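Local coordinates for protein 3-Hydroxyacyl-CoA dehydrogenase (Ralstonia eutropha H16, PDB 4PZE) that probably catalyses the NAD-dependent, reversible oxidation of (3S)-3-hydroxyacyl-CoA to 3-oxoacyl-CoA, at residues A90-D95 against N117-S122; L150-R155 against F187-I192. All coordinates share one frame; numbering follows the deposited sequence.

Contact 1. Residues A90-D95 against N117-S122; sequences ATENYD and NTSSIS. With CAA (acetoacetyl-coenzyme A), chain J.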
ATOM      1  N   ALA A  90      18.756 -16.896  13.794  1.00 66.92           N
ATOM      2  CA  ALA A  90      18.219 -18.051  14.485  1.00 61.19           C
ATOM      3  C   ALA A  90      16.897 -17.788  15.184  1.00 59.94           C
ATOM      4  O   ALA A  90      16.096 -18.692  15.285  1.00 65.15           O
ATOM      5  CB  ALA A  90      19.234 -18.547  15.498  1.00 60.82           C
ATOM      6  N   THR A  91      16.654 -16.577  15.674  1.00 66.17           N
ATOM      7  CA  THR A  91      15.591 -16.392  16.671  1.00 71.77           C
ATOM      8  C   THR A  91      15.100 -14.950  16.892  1.00 71.91           C
ATOM      9  O   THR A  91      15.897 -14.009  16.944  1.00 75.52           O
ATOM     10  CB  THR A  91      16.071 -16.948  18.038  1.00 72.74           C
ATOM     11  OG1 THR A  91      14.991 -16.962  18.978  1.00 66.26           O
ATOM     12  CG2 THR A  91      17.221 -16.096  18.604  1.00 78.53           C
ATOM     13  N   GLU A  92      13.784 -14.805  17.057  1.00 71.28           N
ATOM     14  CA  GLU A  92      13.157 -13.558  17.534  1.00 72.47           C
ATOM     15  C   GLU A  92      12.892 -13.587  19.051  1.00 75.89           C
ATOM     16  O   GLU A  92      12.322 -12.653  19.621  1.00 76.66           O
ATOM     17  CB  GLU A  92      11.856 -13.304  16.781  1.00 71.18           C
ATOM     18  CG  GLU A  92      12.052 -13.107  15.282  1.00 74.62           C
ATOM     19  CD  GLU A  92      12.675 -11.762  14.924  1.00 73.18           C
ATOM     20  OE1 GLU A  92      13.570 -11.261  15.639  1.00 56.55           O
ATOM     21  OE2 GLU A  92      12.262 -11.206  13.896  1.00 79.06           O
ATOM     22  N   ASN A  93      13.324 -14.658  19.711  1.00 74.93           N
ATOM     23  CA  ASN A  93      13.297 -14.696  21.159  1.00 72.86           C
ATOM     24  C   ASN A  93      14.419 -13.827  21.724  1.00 71.25           C
ATOM     25  O   ASN A  93      15.605 -14.123  21.483  1.00 67.53           O
ATOM     26  CB  ASN A  93      13.454 -16.129  21.672  1.00 68.45           C
ATOM     27  CG  ASN A  93      13.382 -16.191  23.166  1.00 64.48           C
ATOM     28  OD1 ASN A  93      14.403 -16.101  23.852  1.00 68.95           O
ATOM     29  ND2 ASN A  93      12.171 -16.244  23.686  1.00 65.39           N
ATOM     30  N   TYR A  94      14.057 -12.788  22.484  1.00 66.45           N
ATOM     31  CA  TYR A  94      15.059 -11.862  22.987  1.00 60.99           C
ATOM     32  C   TYR A  94      16.138 -12.550  23.831  1.00 63.58           C
ATOM     33  O   TYR A  94      17.325 -12.384  23.559  1.00 64.10           O
ATOM     34  CB  TYR A  94      14.431 -10.696  23.755  1.00 62.27           C
ATOM     35  CG  TYR A  94      15.466  -9.666  24.181  1.00 64.88           C
ATOM     36  CD1 TYR A  94      15.956  -8.720  23.288  1.00 65.59           C
ATOM     37  CD2 TYR A  94      16.000  -9.687  25.463  1.00 65.33           C
ATOM     38  CE1 TYR A  94      16.930  -7.806  23.675  1.00 69.90           C
ATOM     39  CE2 TYR A  94      16.968  -8.788  25.860  1.00 68.54           C
ATOM     40  CZ  TYR A  94      17.429  -7.842  24.971  1.00 72.85           C
ATOM     41  OH  TYR A  94      18.403  -6.958  25.406  1.00 73.75           O
ATOM     42  N   ASP A  95      15.766 -13.333  24.838  1.00 67.07           N
ATOM     43  CA  ASP A  95      16.803 -13.833  25.760  1.00 65.64           C
ATOM     44  C   ASP A  95      17.723 -14.859  25.126  1.00 63.70           C
ATOM     45  O   ASP A  95      18.900 -14.911  25.449  1.00 59.02           O
ATOM     46  CB  ASP A  95      16.196 -14.357  27.056  1.00 68.46           C
ATOM     47  CG  ASP A  95      15.649 -13.233  27.936  1.00 73.31           C
ATOM     48  OD1 ASP A  95      16.350 -12.213  28.121  1.00 74.40           O
ATOM     49  OD2 ASP A  95      14.513 -13.356  28.436  1.00 75.91           O
ATOM     50  N   ASN A 117      19.585 -10.424  12.056  1.00 57.21           N
ATOM     51  CA  ASN A 117      18.328 -10.342  11.362  1.00 60.65           C
ATOM     52  C   ASN A 117      17.213 -10.186  12.417  1.00 58.65           C
ATOM     53  O   ASN A 117      17.402 -10.568  13.566  1.00 56.86           O
ATOM     54  CB  ASN A 117      18.153 -11.618  10.535  1.00 63.93           C
ATOM     55  CG  ASN A 117      16.951 -11.568   9.629  1.00 66.69           C
ATOM     56  OD1 ASN A 117      15.879 -12.051   9.977  1.00 71.54           O
ATOM     57  ND2 ASN A 117      17.123 -10.986   8.463  1.00 68.57           N
ATOM     58  N   THR A 118      16.082  -9.602  12.034  1.00 57.69           N
ATOM     59  CA  THR A 118      14.964  -9.337  12.952  1.00 58.17           C
ATOM     60  C   THR A 118      13.902  -8.778  12.034  1.00 57.18           C
ATOM     61  O   THR A 118      14.150  -8.600  10.857  1.00 57.14           O
ATOM     62  CB  THR A 118      15.399  -8.718  14.308  1.00 61.12           C
ATOM     63  OG1 THR A 118      14.234  -8.444  15.126  1.00 61.37           O
ATOM     64  CG2 THR A 118      16.231  -7.414  14.100  1.00 55.18           C
ATOM     65  N   SER A 119      12.743  -8.462  12.599  1.00 62.77           N
ATOM     66  CA  SER A 119      11.723  -7.481  12.219  1.00 65.37           C
ATOM     67  C   SER A 119      11.259  -6.595  13.378  1.00 67.07           C
ATOM     68  O   SER A 119      10.728  -5.503  13.140  1.00 72.35           O
ATOM     69  CB  SER A 119      10.529  -8.193  11.601  1.00 63.75           C
ATOM     70  OG  SER A 119      10.743  -9.589  11.580  1.00 63.30           O
ATOM     71  N   SER A 120      11.505  -7.034  14.613  1.00 66.47           N
ATOM     72  CA  SER A 120      10.953  -6.376  15.810  1.00 74.74           C
ATOM     73  C   SER A 120      11.947  -6.001  16.935  1.00 73.21           C
ATOM     74  O   SER A 120      11.636  -5.140  17.764  1.00 73.93           O
ATOM     75  CB  SER A 120       9.839  -7.260  16.403  1.00 77.50           C
ATOM     76  OG  SER A 120      10.267  -8.616  16.548  1.00 85.26           O
ATOM     77  N   ILE A 121      13.122  -6.625  16.980  1.00 72.15           N
ATOM     78  CA  ILE A 121      14.013  -6.440  18.131  1.00 73.57           C
ATOM     79  C   ILE A 121      14.839  -5.149  17.998  1.00 66.80           C
ATOM     80  O   ILE A 121      15.421  -4.881  16.949  1.00 64.11           O
ATOM     81  CB  ILE A 121      14.971  -7.643  18.331  1.00 77.51           C
ATOM     82  CG1 ILE A 121      14.210  -8.983  18.368  1.00 77.85           C
ATOM     83  CG2 ILE A 121      15.804  -7.454  19.606  1.00 78.23           C
ATOM     84  CD1 ILE A 121      13.576  -9.343  19.704  1.00 75.84           C
ATOM     85  N   SER A 122      14.895  -4.364  19.069  1.00 63.24           N
ATOM     86  CA  SER A 122      15.764  -3.175  19.118  1.00 63.88           C
ATOM     87  C   SER A 122      17.247  -3.489  18.880  1.00 62.43           C
ATOM     88  O   SER A 122      17.894  -4.192  19.671  1.00 61.27           O
ATOM     89  CB  SER A 122      15.641  -2.463  20.467  1.00 60.23           C
ATOM     90  OG  SER A 122      16.520  -1.356  20.512  1.00 61.34           O
TER
HETATM   91  N1A CAA J 301       0.191 -21.721  -6.566  1.00150.32           N
HETATM   92  C2A CAA J 301       0.376 -20.523  -7.159  1.00155.34           C
HETATM   93  N3A CAA J 301       1.573 -19.890  -7.174  1.00167.89           N
HETATM   94  C4A CAA J 301       2.696 -20.412  -6.590  1.00172.98           C
HETATM   95  C5A CAA J 301       2.556 -21.726  -5.923  1.00165.76           C
HETATM   96  C6A CAA J 301       1.207 -22.371  -5.943  1.00153.13           C
HETATM   97  N6A CAA J 301       0.989 -23.574  -5.356  1.00140.58           N
HETATM   98  N7A CAA J 301       3.777 -22.026  -5.433  1.00165.10           N
HETATM   99  C8A CAA J 301       4.628 -21.010  -5.745  1.00164.05           C
HETATM  100  N9A CAA J 301       3.991 -20.032  -6.426  1.00171.23           N
HETATM  101  C1B CAA J 301       4.690 -18.795  -6.923  1.00171.00           C
HETATM  102  C2B CAA J 301       3.885 -18.046  -7.970  1.00170.73           C
HETATM  103  O2B CAA J 301       3.891 -18.772  -9.206  1.00164.07           O
HETATM  104  C3B CAA J 301       4.546 -16.674  -8.015  1.00173.39           C
HETATM  105  O3B CAA J 301       5.452 -16.519  -9.124  1.00172.52           O
HETATM  106  P3B CAA J 301       5.020 -16.082 -10.633  1.00157.02           P
HETATM  107  O7A CAA J 301       4.820 -17.405 -11.340  1.00149.47           O
HETATM  108  O8A CAA J 301       6.197 -15.295 -11.160  1.00150.65           O
HETATM  109  O9A CAA J 301       3.771 -15.237 -10.492  1.00142.02           O
HETATM  110  C4B CAA J 301       5.261 -16.545  -6.658  1.00166.62           C
HETATM  111  O4B CAA J 301       5.006 -17.775  -5.956  1.00166.62           O
HETATM  112  C5B CAA J 301       4.803 -15.351  -5.813  1.00168.58           C
HETATM  113  O5B CAA J 301       4.761 -14.136  -6.575  1.00179.16           O
HETATM  114  P1A CAA J 301       3.359 -13.381  -6.892  1.00201.34           P
HETATM  115  O1A CAA J 301       2.660 -14.116  -8.009  1.00197.70           O
HETATM  116  O2A CAA J 301       2.609 -13.218  -5.591  1.00197.30           O
HETATM  117  O3A CAA J 301       3.791 -11.946  -7.523  1.00218.67           O
HETATM  118  P2A CAA J 301       3.277 -10.472  -7.071  1.00230.72           P
HETATM  119  O4A CAA J 301       3.298  -9.535  -8.264  1.00205.67           O
HETATM  120  O5A CAA J 301       2.017 -10.581  -6.242  1.00223.94           O
HETATM  121  O6A CAA J 301       4.513 -10.067  -6.117  1.00234.41           O
HETATM  122  CBP CAA J 301       4.720  -9.899  -3.688  1.00217.58           C
HETATM  123  CCP CAA J 301       4.407  -9.184  -5.002  1.00228.05           C
HETATM  124  CDP CAA J 301       6.097 -10.545  -3.788  1.00216.65           C
HETATM  125  CEP CAA J 301       3.692 -11.007  -3.479  1.00217.90           C
HETATM  126  CAP CAA J 301       4.766  -8.880  -2.521  1.00198.35           C
HETATM  127  OAP CAA J 301       4.269  -7.591  -2.911  1.00196.41           O
HETATM  128  C9P CAA J 301       3.966  -9.308  -1.318  1.00175.77           C
HETATM  129  O9P CAA J 301       2.749  -9.199  -1.334  1.00160.25           O
HETATM  130  N8P CAA J 301       4.652  -9.780  -0.273  1.00164.33           N
HETATM  131  C7P CAA J 301       4.005 -10.192   0.965  1.00147.46           C
HETATM  132  C6P CAA J 301       4.800  -9.819   2.218  1.00134.88           C
HETATM  133  C5P CAA J 301       4.981  -8.314   2.400  1.00122.18           C
HETATM  134  O5P CAA J 301       4.589  -7.518   1.557  1.00120.23           O
HETATM  135  N4P CAA J 301       5.568  -7.857   3.506  1.00113.45           N
HETATM  136  C3P CAA J 301       6.006  -8.687   4.606  1.00115.95           C
HETATM  137  C2P CAA J 301       7.351  -8.239   5.182  1.00122.42           C
HETATM  138  S1P CAA J 301       7.247  -7.540   6.803  1.00128.73           S
HETATM  139  C1  CAA J 301       6.465  -8.699   7.742  1.00118.48           C
HETATM  140  O1  CAA J 301       6.006  -9.707   7.251  1.00133.09           O
HETATM  141  C2  CAA J 301       6.287  -8.561   9.231  1.00108.01           C
HETATM  142  C3  CAA J 301       7.177  -9.513  10.003  1.00104.83           C
HETATM  143  O3  CAA J 301       7.133  -9.430  11.220  1.00 97.30           O
HETATM  144  C4  CAA J 301       8.086 -10.506   9.317  1.00104.39           C
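Glu92 reaches across to the 117-122 loop and grips it with its carboxylate. Its CB and CG stay with its own segment; CG lies beside the backbone N (chi1 -62°), and a bend at chi2 (-73°) brings CD down on the loop, where it meets Thr118 at CA and OG1. The two carboxylate oxygens then divide the work. OE1 accepts from Thr118 OG1 at 2.9 Å through its syn lone pair and also lies 3.6 Å from Ile121 CG1. OE2 receives Ser119 OG at 3.2 Å, nearly in line with its C-O bond, and a weak bond from Ser119 N, bent to 134°. Thr118 OG1 is itself held in an ST motif, accepting from Ile121 N at 2.8 Å, which fixes the oxygen that faces Glu92. Beside this polar patch Ile121 CG2 meets the edge of the Tyr94 ring, 3.9 Å from Tyr94 CD1. Ser119 OG also lies 3.6 Å from acetoacetyl-CoA C4. Glu92 is a known NAD-binding residue, and Ser119 is predicted to bind both NAD and CoA, so these two loops, following strands 85-88 and 113-117, meet at the ligand-binding edge of a Rossmann-type domain.

Contact 2. Residues L150-R155 against F187-I192; sequences LVELIR and FVVNRI. With CAA (acetoacetyl-coenzyme A), chain J.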
ATOM      1  N   LEU A 150      15.841  -6.692  -1.618  1.00 79.71           N
ATOM      2  CA  LEU A 150      16.051  -5.649  -0.604  1.00 75.46           C
ATOM      3  C   LEU A 150      16.252  -6.092   0.829  1.00 71.01           C
ATOM      4  O   LEU A 150      15.707  -7.104   1.281  1.00 73.46           O
ATOM      5  CB  LEU A 150      14.932  -4.612  -0.654  1.00 79.73           C
ATOM      6  CG  LEU A 150      13.514  -4.867  -0.128  1.00 81.52           C
ATOM      7  CD1 LEU A 150      13.150  -6.340   0.012  1.00 80.77           C
ATOM      8  CD2 LEU A 150      13.293  -4.108   1.173  1.00 80.08           C
ATOM      9  N   VAL A 151      17.065  -5.297   1.518  1.00 67.06           N
ATOM     10  CA  VAL A 151      17.391  -5.466   2.929  1.00 64.12           C
ATOM     11  C   VAL A 151      17.227  -4.130   3.660  1.00 66.02           C
ATOM     12  O   VAL A 151      17.632  -3.074   3.150  1.00 62.41           O
ATOM     13  CB  VAL A 151      18.865  -5.827   3.106  1.00 67.45           C
ATOM     14  CG1 VAL A 151      19.125  -6.317   4.530  1.00 72.20           C
ATOM     15  CG2 VAL A 151      19.287  -6.853   2.079  1.00 73.78           C
ATOM     16  N   GLU A 152      16.650  -4.168   4.857  1.00 66.57           N
ATOM     17  CA  GLU A 152      16.668  -3.011   5.738  1.00 65.59           C
ATOM     18  C   GLU A 152      17.960  -3.170   6.523  1.00 63.47           C
ATOM     19  O   GLU A 152      18.219  -4.235   7.055  1.00 64.54           O
ATOM     20  CB  GLU A 152      15.422  -2.951   6.643  1.00 69.17           C
ATOM     21  CG  GLU A 152      14.168  -2.360   5.977  1.00 75.19           C
ATOM     22  CD  GLU A 152      12.920  -2.303   6.895  1.00 81.46           C
ATOM     23  OE1 GLU A 152      12.708  -3.207   7.736  1.00 82.54           O
ATOM     24  OE2 GLU A 152      12.121  -1.341   6.775  1.00 78.52           O
ATOM     25  N   LEU A 153      18.796  -2.134   6.517  1.00 66.66           N
ATOM     26  CA  LEU A 153      20.052  -2.097   7.262  1.00 65.13           C
ATOM     27  C   LEU A 153      19.797  -1.142   8.393  1.00 57.78           C
ATOM     28  O   LEU A 153      19.538   0.036   8.160  1.00 58.27           O
ATOM     29  CB  LEU A 153      21.181  -1.510   6.415  1.00 74.23           C
ATOM     30  CG  LEU A 153      21.682  -2.239   5.174  1.00 82.15           C
ATOM     31  CD1 LEU A 153      22.727  -1.377   4.463  1.00 82.98           C
ATOM     32  CD2 LEU A 153      22.253  -3.599   5.564  1.00 82.46           C
ATOM     33  N   ILE A 154      19.883  -1.629   9.610  1.00 51.82           N
ATOM     34  CA  ILE A 154      19.354  -0.888  10.724  1.00 50.35           C
ATOM     35  C   ILE A 154      20.490  -0.572  11.678  1.00 53.06           C
ATOM     36  O   ILE A 154      21.128  -1.471  12.262  1.00 50.76           O
ATOM     37  CB  ILE A 154      18.235  -1.668  11.391  1.00 51.79           C
ATOM     38  CG1 ILE A 154      17.130  -1.960  10.357  1.00 55.31           C
ATOM     39  CG2 ILE A 154      17.665  -0.875  12.548  1.00 54.54           C
ATOM     40  CD1 ILE A 154      16.552  -3.362  10.455  1.00 56.44           C
ATOM     41  N   ARG A 155      20.778   0.719  11.791  1.00 47.64           N
ATOM     42  CA  ARG A 155      21.876   1.151  12.625  1.00 48.73           C
ATOM     43  C   ARG A 155      21.376   1.272  14.035  1.00 46.37           C
ATOM     44  O   ARG A 155      20.459   2.013  14.310  1.00 45.88           O
ATOM     45  CB  ARG A 155      22.434   2.482  12.149  1.00 50.13           C
ATOM     46  CG  ARG A 155      23.059   2.402  10.769  1.00 53.86           C
ATOM     47  CD  ARG A 155      23.624   3.732  10.297  1.00 58.46           C
ATOM     48  NE  ARG A 155      24.734   4.203  11.137  1.00 64.80           N
ATOM     49  CZ  ARG A 155      25.644   5.112  10.784  1.00 61.79           C
ATOM     50  NH1 ARG A 155      25.641   5.678   9.571  1.00 62.70           N
ATOM     51  NH2 ARG A 155      26.596   5.420  11.651  1.00 58.42           N
ATOM     52  N   PHE A 187      11.071  -0.220  12.039  1.00 51.32           N
ATOM     53  CA  PHE A 187      11.978   0.232  10.992  1.00 56.03           C
ATOM     54  C   PHE A 187      11.202   1.033   9.931  1.00 52.90           C
ATOM     55  O   PHE A 187      10.512   1.991  10.283  1.00 58.10           O
ATOM     56  CB  PHE A 187      12.756  -0.977  10.458  1.00 60.99           C
ATOM     57  CG  PHE A 187      13.345  -1.842  11.562  1.00 60.22           C
ATOM     58  CD1 PHE A 187      13.826  -1.269  12.740  1.00 56.47           C
ATOM     59  CD2 PHE A 187      13.419  -3.209  11.424  1.00 60.53           C
ATOM     60  CE1 PHE A 187      14.344  -2.042  13.741  1.00 57.75           C
ATOM     61  CE2 PHE A 187      13.946  -3.992  12.434  1.00 59.22           C
ATOM     62  CZ  PHE A 187      14.413  -3.408  13.588  1.00 57.94           C
ATOM     63  N   VAL A 188      11.283   0.670   8.666  1.00 46.55           N
ATOM     64  CA  VAL A 188      10.589   1.437   7.658  1.00 47.07           C
ATOM     65  C   VAL A 188       9.400   0.673   7.096  1.00 48.20           C
ATOM     66  O   VAL A 188       8.266   1.159   7.104  1.00 47.93           O
ATOM     67  CB  VAL A 188      11.582   1.862   6.556  1.00 51.00           C
ATOM     68  CG1 VAL A 188      10.869   2.335   5.287  1.00 50.95           C
ATOM     69  CG2 VAL A 188      12.498   2.952   7.097  1.00 51.68           C
ATOM     70  N   VAL A 189       9.634  -0.532   6.606  1.00 53.40           N
ATOM     71  CA  VAL A 189       8.592  -1.201   5.861  1.00 53.85           C
ATOM     72  C   VAL A 189       7.433  -1.469   6.783  1.00 55.86           C
ATOM     73  O   VAL A 189       6.303  -1.007   6.537  1.00 53.46           O
ATOM     74  CB  VAL A 189       9.079  -2.482   5.200  1.00 57.15           C
ATOM     75  CG1 VAL A 189       7.912  -3.221   4.575  1.00 61.17           C
ATOM     76  CG2 VAL A 189      10.112  -2.141   4.124  1.00 61.00           C
ATOM     77  N   ASN A 190       7.713  -2.184   7.864  1.00 55.71           N
ATOM     78  CA  ASN A 190       6.642  -2.565   8.785  1.00 58.60           C
ATOM     79  C   ASN A 190       5.989  -1.366   9.422  1.00 53.13           C
ATOM     80  O   ASN A 190       4.770  -1.371   9.658  1.00 47.46           O
ATOM     81  CB  ASN A 190       7.136  -3.541   9.863  1.00 65.15           C
ATOM     82  CG  ASN A 190       7.443  -4.924   9.301  1.00 64.50           C
ATOM     83  OD1 ASN A 190       8.336  -5.612   9.783  1.00 74.60           O
ATOM     84  ND2 ASN A 190       6.724  -5.317   8.261  1.00 58.90           N
ATOM     85  N   ARG A 191       6.791  -0.321   9.645  1.00 52.71           N
ATOM     86  CA  ARG A 191       6.294   0.886  10.296  1.00 47.76           C
ATOM     87  C   ARG A 191       5.156   1.514   9.557  1.00 46.26           C
ATOM     88  O   ARG A 191       4.144   1.849  10.179  1.00 45.95           O
ATOM     89  CB  ARG A 191       7.387   1.903  10.524  1.00 47.88           C
ATOM     90  CG  ARG A 191       7.082   2.817  11.712  1.00 51.70           C
ATOM     91  CD  ARG A 191       6.331   4.000  11.235  1.00 51.27           C
ATOM     92  NE  ARG A 191       6.002   5.028  12.212  1.00 58.01           N
ATOM     93  CZ  ARG A 191       6.858   5.861  12.799  1.00 56.36           C
ATOM     94  NH1 ARG A 191       8.185   5.749  12.670  1.00 51.61           N
ATOM     95  NH2 ARG A 191       6.358   6.805  13.571  1.00 61.75           N
ATOM     96  N   ILE A 192       5.300   1.677   8.249  1.00 45.25           N
ATOM     97  CA  ILE A 192       4.168   2.167   7.471  1.00 52.89           C
ATOM     98  C   ILE A 192       3.204   1.100   6.925  1.00 51.92           C
ATOM     99  O   ILE A 192       2.008   1.355   6.856  1.00 49.56           O
ATOM    100  CB  ILE A 192       4.577   3.240   6.422  1.00 62.60           C
ATOM    101  CG1 ILE A 192       5.593   2.756   5.401  1.00 64.43           C
ATOM    102  CG2 ILE A 192       5.167   4.429   7.156  1.00 71.16           C
ATOM    103  CD1 ILE A 192       6.816   3.681   5.231  1.00 58.19           C
TER
HETATM  104  N1A CAA J 301       0.191 -21.721  -6.566  1.00150.32           N
HETATM  105  C2A CAA J 301       0.376 -20.523  -7.159  1.00155.34           C
HETATM  106  N3A CAA J 301       1.573 -19.890  -7.174  1.00167.89           N
HETATM  107  C4A CAA J 301       2.696 -20.412  -6.590  1.00172.98           C
HETATM  108  C5A CAA J 301       2.556 -21.726  -5.923  1.00165.76           C
HETATM  109  C6A CAA J 301       1.207 -22.371  -5.943  1.00153.13           C
HETATM  110  N6A CAA J 301       0.989 -23.574  -5.356  1.00140.58           N
HETATM  111  N7A CAA J 301       3.777 -22.026  -5.433  1.00165.10           N
HETATM  112  C8A CAA J 301       4.628 -21.010  -5.745  1.00164.05           C
HETATM  113  N9A CAA J 301       3.991 -20.032  -6.426  1.00171.23           N
HETATM  114  C1B CAA J 301       4.690 -18.795  -6.923  1.00171.00           C
HETATM  115  C2B CAA J 301       3.885 -18.046  -7.970  1.00170.73           C
HETATM  116  O2B CAA J 301       3.891 -18.772  -9.206  1.00164.07           O
HETATM  117  C3B CAA J 301       4.546 -16.674  -8.015  1.00173.39           C
HETATM  118  O3B CAA J 301       5.452 -16.519  -9.124  1.00172.52           O
HETATM  119  P3B CAA J 301       5.020 -16.082 -10.633  1.00157.02           P
HETATM  120  O7A CAA J 301       4.820 -17.405 -11.340  1.00149.47           O
HETATM  121  O8A CAA J 301       6.197 -15.295 -11.160  1.00150.65           O
HETATM  122  O9A CAA J 301       3.771 -15.237 -10.492  1.00142.02           O
HETATM  123  C4B CAA J 301       5.261 -16.545  -6.658  1.00166.62           C
HETATM  124  O4B CAA J 301       5.006 -17.775  -5.956  1.00166.62           O
HETATM  125  C5B CAA J 301       4.803 -15.351  -5.813  1.00168.58           C
HETATM  126  O5B CAA J 301       4.761 -14.136  -6.575  1.00179.16           O
HETATM  127  P1A CAA J 301       3.359 -13.381  -6.892  1.00201.34           P
HETATM  128  O1A CAA J 301       2.660 -14.116  -8.009  1.00197.70           O
HETATM  129  O2A CAA J 301       2.609 -13.218  -5.591  1.00197.30           O
HETATM  130  O3A CAA J 301       3.791 -11.946  -7.523  1.00218.67           O
HETATM  131  P2A CAA J 301       3.277 -10.472  -7.071  1.00230.72           P
HETATM  132  O4A CAA J 301       3.298  -9.535  -8.264  1.00205.67           O
HETATM  133  O5A CAA J 301       2.017 -10.581  -6.242  1.00223.94           O
HETATM  134  O6A CAA J 301       4.513 -10.067  -6.117  1.00234.41           O
HETATM  135  CBP CAA J 301       4.720  -9.899  -3.688  1.00217.58           C
HETATM  136  CCP CAA J 301       4.407  -9.184  -5.002  1.00228.05           C
HETATM  137  CDP CAA J 301       6.097 -10.545  -3.788  1.00216.65           C
HETATM  138  CEP CAA J 301       3.692 -11.007  -3.479  1.00217.90           C
HETATM  139  CAP CAA J 301       4.766  -8.880  -2.521  1.00198.35           C
HETATM  140  OAP CAA J 301       4.269  -7.591  -2.911  1.00196.41           O
HETATM  141  C9P CAA J 301       3.966  -9.308  -1.318  1.00175.77           C
HETATM  142  O9P CAA J 301       2.749  -9.199  -1.334  1.00160.25           O
HETATM  143  N8P CAA J 301       4.652  -9.780  -0.273  1.00164.33           N
HETATM  144  C7P CAA J 301       4.005 -10.192   0.965  1.00147.46           C
HETATM  145  C6P CAA J 301       4.800  -9.819   2.218  1.00134.88           C
HETATM  146  C5P CAA J 301       4.981  -8.314   2.400  1.00122.18           C
HETATM  147  O5P CAA J 301       4.589  -7.518   1.557  1.00120.23           O
HETATM  148  N4P CAA J 301       5.568  -7.857   3.506  1.00113.45           N
HETATM  149  C3P CAA J 301       6.006  -8.687   4.606  1.00115.95           C
HETATM  150  C2P CAA J 301       7.351  -8.239   5.182  1.00122.42           C
HETATM  151  S1P CAA J 301       7.247  -7.540   6.803  1.00128.73           S
HETATM  152  C1  CAA J 301       6.465  -8.699   7.742  1.00118.48           C
HETATM  153  O1  CAA J 301       6.006  -9.707   7.251  1.00133.09           O
HETATM  154  C2  CAA J 301       6.287  -8.561   9.231  1.00108.01           C
HETATM  155  C3  CAA J 301       7.177  -9.513  10.003  1.00104.83           C
HETATM  156  O3  CAA J 301       7.133  -9.430  11.220  1.00 97.30           O
HETATM  157  C4  CAA J 301       8.086 -10.506   9.317  1.00104.39           C
HETATM  158  O   HOH W   1      10.122  -2.971   8.672  1.00 54.10           O
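The extended strand 150-155 faces the turn that leads into helix 189-205, with the closest approach of the backbones at Ile154 and Phe187, whose CA atoms are 7.5 Å apart, so side chains must span the gap. Glu152 does so with a chain that is straight beyond CG (chi2 -180°), carrying its carboxylate to the start of the helix. There OE2 accepts two backbone N-H groups: Val189 N at 2.6 Å, on the syn side and fairly straight at 164°, and Val188 N at 2.9 Å, from above the carboxylate plane. Two donors from neighbouring amides on one oxygen fix the position of the carboxylate at the start of the helix. The other oxygen, OE1, accepts from a water that in turn takes the N-H of Asn190, so the carboxylate reaches three successive backbone amides, the last through solvent.

Phe187 turns its ring to Ile154. Ile154 CD1 sits over one face of the ring, 3.5 Å from the Phe187 ring centroid and displaced toward the rim, a CH-pi contact; the CG2 branch of Ile154 meets the ring at Phe187 CE1. Glu152 OE1 instead lies near the ring plane at its edge, and the carboxylate and ring planes are 76° apart.

Glu152 also touches His140, predicted to be important for catalysis, on the adjoining antiparallel strand 136-141. Arg191, which takes no part in the contact, makes salt bridges to Glu199 and Glu206 of the second subunit. The pairing of this histidine with a glutamate is consistent with the His-Glu catalytic pair of 3-hydroxyacyl-CoA dehydrogenases, set here where the NAD-binding domain meets the helical C-terminal domain.

From the N terminus, contact 1 comes first: residues 90-95 and 117-122 close a loop holding most of helix 94-107 and strand 113-117, a connection between neighbouring parallel strands. The chain then runs through helix 123-127 and strand 136-141 before contact 2 opens. Residues 150-155 and 187-192 enclose helix 161-174 and edge strand 177-182, and join the sheet to the first helix of the C-terminal domain. The two loops are in series, neither nested nor crossed. Their centres are 14 Å apart, yet they touch: Ser119 O lies 3.6 Å from Phe187 CE2. Both approach acetoacetyl-CoA, with His140 between them touching Ser119 and Glu152.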